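Local coordinates for initiator protein NS1 (PDB 4R94) that nicks the viral replication origin with its N-terminal metal-dependent nuclease domain and unwinds DNA as a helicase during murine minute virus replication, at residues V29-N34 with K122-H127. Residues are numbered along the deposited sequence; the frame is centred on the assembly and turned at random.
Sequences VFKNEN and KDQGWH. With MG (magnesium ion), chain B.
Val29 packs against the metal ligand His127 where two antiparallel strands of the nickase domain diverge. These strands, 24-31 and 125-134, belong to the antiparallel sheet of a rolling-circle (HUH) nuclease, and His127 opens the predicted RCR-2 motif. Val29 CG1, anti to the backbone N (chi1 177°), lies 3.8 Å from His127 CB and also reaches ring atom CD2. Phe30 contributes its carbonyl, while its ring leads away to Val94 and Cys97 of helix 81-104. Phe30 O receives a CA-H...O contact from His127 CA at 3.4 Å, bent to 120° at the hydrogen. The same oxygen lies obliquely near Trp126 CH2. Lys31 CA sits 3.7 Å from Trp126 CZ3, and Lys31 CB lies near His127 CB. Farther out, the extended Lys31 chain crosses that of Gln124 at about a right angle, with CD near OE1. At Asn32 the two chain segments have drawn apart and water bridges them. One water is hydrogen-bonded to both Asn32 OD1 and Trp126 O, at 2.8 Å each; another lies between Asn32 O and Gln124 O. Asn32 N meets the edge of the Trp126 ring and is buried without a polar partner. Asn32 ND2 bonds to Trp44 O, and Trp126 NE1 to His118, so both side chains are also tied to neighbouring parts of the fold. Across from this segment, the His127 ring is set for the metal. Gln124 NE2 sits 3.5 Å above its plane, over the centre. His127 ND1 donates to Gly125 O in the ring plane, which fixes the ring's rotation. That leaves NE2 to bind magnesium at 2.3 Å, alongside Glu119, His129 and three waters.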
ATOM      1  N   VAL A  29       4.558   5.817  -0.514  1.00 14.60           N
ATOM      2  CA  VAL A  29       4.970   4.428  -0.670  1.00 15.62           C
ATOM      3  C   VAL A  29       5.405   3.889   0.686  1.00 16.33           C
ATOM      4  O   VAL A  29       6.209   4.509   1.395  1.00 17.74           O
ATOM      5  CB  VAL A  29       6.114   4.265  -1.693  1.00 15.71           C
ATOM      6  CG1 VAL A  29       6.559   2.827  -1.761  1.00 17.76           C
ATOM      7  CG2 VAL A  29       5.644   4.718  -3.066  1.00 17.32           C
ATOM      8  N   PHE A  30       4.821   2.754   1.060  1.00 13.76           N
ATOM      9  CA  PHE A  30       5.208   2.018   2.258  1.00 15.97           C
ATOM     10  C   PHE A  30       6.170   0.943   1.810  1.00 17.51           C
ATOM     11  O   PHE A  30       5.895   0.208   0.850  1.00 17.56           O
ATOM     12  CB  PHE A  30       3.990   1.398   2.948  1.00 15.53           C
ATOM     13  CG  PHE A  30       3.114   2.392   3.692  1.00 14.10           C
ATOM     14  CD1 PHE A  30       2.322   3.306   3.005  1.00 17.32           C
ATOM     15  CD2 PHE A  30       3.051   2.360   5.081  1.00 16.68           C
ATOM     16  CE1 PHE A  30       1.502   4.196   3.696  1.00 16.00           C
ATOM     17  CE2 PHE A  30       2.234   3.237   5.779  1.00 17.31           C
ATOM     18  CZ  PHE A  30       1.459   4.156   5.096  1.00 17.09           C
ATOM     19  N   LYS A  31       7.308   0.843   2.483  1.00 16.04           N
ATOM     20  CA  LYS A  31       8.266  -0.190   2.084  1.00 16.71           C
ATOM     21  C   LYS A  31       9.028  -0.723   3.270  1.00 19.73           C
ATOM     22  O   LYS A  31       8.788  -0.332   4.406  1.00 16.90           O
ATOM     23  CB  LYS A  31       9.240   0.364   1.043  1.00 19.36           C
ATOM     24  CG  LYS A  31      10.118   1.459   1.576  1.00 19.75           C
ATOM     25  CD  LYS A  31      10.883   2.120   0.430  1.00 24.75           C
ATOM     26  CE  LYS A  31      11.591   3.372   0.891  1.00 34.77           C
ATOM     27  NZ  LYS A  31      12.162   4.112  -0.286  1.00 41.90           N
ATOM     28  N   ASN A  32       9.938  -1.643   3.001  1.00 18.00           N
ATOM     29  CA  ASN A  32      10.944  -1.983   4.001  1.00 17.33           C
ATOM     30  C   ASN A  32      12.241  -2.243   3.264  1.00 18.95           C
ATOM     31  O   ASN A  32      12.272  -2.281   2.031  1.00 20.40           O
ATOM     32  CB  ASN A  32      10.531  -3.164   4.894  1.00 17.26           C
ATOM     33  CG  ASN A  32      10.211  -4.439   4.127  1.00 19.55           C
ATOM     34  OD1 ASN A  32      10.741  -4.697   3.055  1.00 19.97           O
ATOM     35  ND2 ASN A  32       9.356  -5.267   4.717  1.00 22.39           N
ATOM     36  N   GLU A  33      13.319  -2.316   4.025  1.00 20.25           N
ATOM     37  CA  GLU A  33      14.644  -2.548   3.456  1.00 23.75           C
ATOM     38  C   GLU A  33      15.273  -3.635   4.281  1.00 25.32           C
ATOM     39  O   GLU A  33      14.893  -3.844   5.426  1.00 23.11           O
ATOM     40  CB  GLU A  33      15.493  -1.274   3.476  1.00 22.97           C
ATOM     41  CG  GLU A  33      14.918  -0.173   2.600  1.00 24.98           C
ATOM     42  CD  GLU A  33      15.663   1.131   2.714  1.00 42.82           C
ATOM     43  OE1 GLU A  33      16.668   1.178   3.456  1.00 39.76           O
ATOM     44  OE2 GLU A  33      15.230   2.111   2.059  1.00 43.10           O
ATOM     45  N   ASN A  34      16.216  -4.350   3.689  1.00 23.99           N
ATOM     46  CA  ASN A  34      16.875  -5.446   4.379  1.00 26.21           C
ATOM     47  C   ASN A  34      17.772  -4.952   5.492  1.00 25.36           C
ATOM     48  O   ASN A  34      18.431  -3.916   5.351  1.00 26.70           O
ATOM     49  CB  ASN A  34      17.676  -6.264   3.379  1.00 27.23           C
ATOM     50  CG  ASN A  34      16.801  -6.881   2.332  1.00 30.86           C
ATOM     51  OD1 ASN A  34      15.713  -7.374   2.639  1.00 27.96           O
ATOM     52  ND2 ASN A  34      17.254  -6.840   1.077  1.00 30.27           N
ATOM     53  N   LYS A 122      11.665  -4.038  -9.561  1.00 30.12           N
ATOM     54  CA  LYS A 122      12.853  -4.721 -10.048  1.00 30.78           C
ATOM     55  C   LYS A 122      14.004  -4.655  -9.048  1.00 34.18           C
ATOM     56  O   LYS A 122      14.696  -5.651  -8.807  1.00 32.68           O
ATOM     57  CB  LYS A 122      13.280  -4.115 -11.387  1.00 38.57           C
ATOM     58  CG  LYS A 122      14.675  -4.511 -11.837  1.00 46.18           C
ATOM     59  CD  LYS A 122      15.054  -3.783 -13.123  1.00 48.44           C
ATOM     60  CE  LYS A 122      16.544  -3.908 -13.412  1.00 56.28           C
ATOM     61  NZ  LYS A 122      16.983  -5.330 -13.485  1.00 56.49           N
ATOM     62  N   ASP A 123      14.189  -3.481  -8.451  1.00 31.12           N
ATOM     63  CA  ASP A 123      15.290  -3.261  -7.525  1.00 33.53           C
ATOM     64  C   ASP A 123      14.884  -3.416  -6.052  1.00 31.85           C
ATOM     65  O   ASP A 123      15.546  -4.132  -5.296  1.00 35.56           O
ATOM     66  CB  ASP A 123      15.891  -1.874  -7.771  1.00 36.52           C
ATOM     67  CG  ASP A 123      16.479  -1.732  -9.181  1.00 41.84           C
ATOM     68  OD1 ASP A 123      17.087  -2.706  -9.676  1.00 42.37           O
ATOM     69  OD2 ASP A 123      16.328  -0.653  -9.793  1.00 42.05           O
ATOM     70  N   GLN A 124      13.796  -2.764  -5.654  1.00 30.46           N
ATOM     71  CA  GLN A 124      13.412  -2.724  -4.236  1.00 28.63           C
ATOM     72  C   GLN A 124      12.530  -3.882  -3.772  1.00 26.32           C
ATOM     73  O   GLN A 124      12.402  -4.107  -2.572  1.00 24.29           O
ATOM     74  CB  GLN A 124      12.686  -1.416  -3.920  1.00 25.73           C
ATOM     75  CG  GLN A 124      11.287  -1.326  -4.519  1.00 26.62           C
ATOM     76  CD  GLN A 124      10.586  -0.029  -4.166  1.00 28.80           C
ATOM     77  OE1 GLN A 124      10.468   0.323  -2.992  1.00 27.03           O
ATOM     78  NE2 GLN A 124      10.121   0.700  -5.186  1.00 29.61           N
ATOM     79  N   GLY A 125      11.906  -4.601  -4.695  1.00 25.13           N
ATOM     80  CA  GLY A 125      11.036  -5.695  -4.304  1.00 23.71           C
ATOM     81  C   GLY A 125       9.708  -5.170  -3.794  1.00 21.59           C
ATOM     82  O   GLY A 125       9.183  -4.214  -4.354  1.00 20.43           O
ATOM     83  N   TRP A 126       9.179  -5.779  -2.734  1.00 19.11           N
ATOM     84  CA  TRP A 126       7.826  -5.444  -2.273  1.00 17.54           C
ATOM     85  C   TRP A 126       7.735  -4.003  -1.820  1.00 18.10           C
ATOM     86  O   TRP A 126       8.598  -3.508  -1.096  1.00 18.86           O
ATOM     87  CB  TRP A 126       7.356  -6.350  -1.123  1.00 17.53           C
ATOM     88  CG  TRP A 126       6.085  -5.790  -0.551  1.00 16.84           C
ATOM     89  CD1 TRP A 126       4.813  -6.008  -1.011  1.00 17.48           C
ATOM     90  CD2 TRP A 126       5.970  -4.869   0.540  1.00 15.65           C
ATOM     91  NE1 TRP A 126       3.912  -5.291  -0.253  1.00 16.13           N
ATOM     92  CE2 TRP A 126       4.598  -4.577   0.697  1.00 16.17           C
ATOM     93  CE3 TRP A 126       6.891  -4.279   1.413  1.00 19.45           C
ATOM     94  CZ2 TRP A 126       4.124  -3.694   1.686  1.00 14.50           C
ATOM     95  CZ3 TRP A 126       6.421  -3.409   2.398  1.00 17.79           C
ATOM     96  CH2 TRP A 126       5.049  -3.126   2.519  1.00 16.36           C
ATOM     97  N   HIS A 127       6.666  -3.334  -2.240  1.00 18.82           N
ATOM     98  CA  HIS A 127       6.326  -2.020  -1.705  1.00 16.77           C
ATOM     99  C   HIS A 127       4.845  -1.796  -1.913  1.00 16.25           C
ATOM    100  O   HIS A 127       4.203  -2.531  -2.658  1.00 18.71           O
ATOM    101  CB  HIS A 127       7.143  -0.911  -2.365  1.00 17.92           C
ATOM    102  CG  HIS A 127       6.970  -0.823  -3.845  1.00 18.57           C
ATOM    103  ND1 HIS A 127       7.494  -1.758  -4.719  1.00 19.46           N
ATOM    104  CD2 HIS A 127       6.339   0.097  -4.610  1.00 17.46           C
ATOM    105  CE1 HIS A 127       7.205  -1.401  -5.958  1.00 19.70           C
ATOM    106  NE2 HIS A 127       6.495  -0.288  -5.921  1.00 20.21           N
TER
HETATM  107 MG    MG B 301       5.681   0.803  -7.733  1.00 20.38          MG
HETATM  108  O   HOH W   1      12.590  -2.984  -0.383  1.00 17.82           O
HETATM  109  O   HOH W   2      10.773  -4.660   0.296  1.00 19.63           O
HETATM  110  O   HOH W   3       7.320   2.098  -7.412  1.00 22.87           O
HETATM  111  O   HOH W   4       6.766  -0.587  -8.956  1.00 23.20           O
HETATM  112  O   HOH W   5       5.298   2.020  -9.340  1.00 23.28           O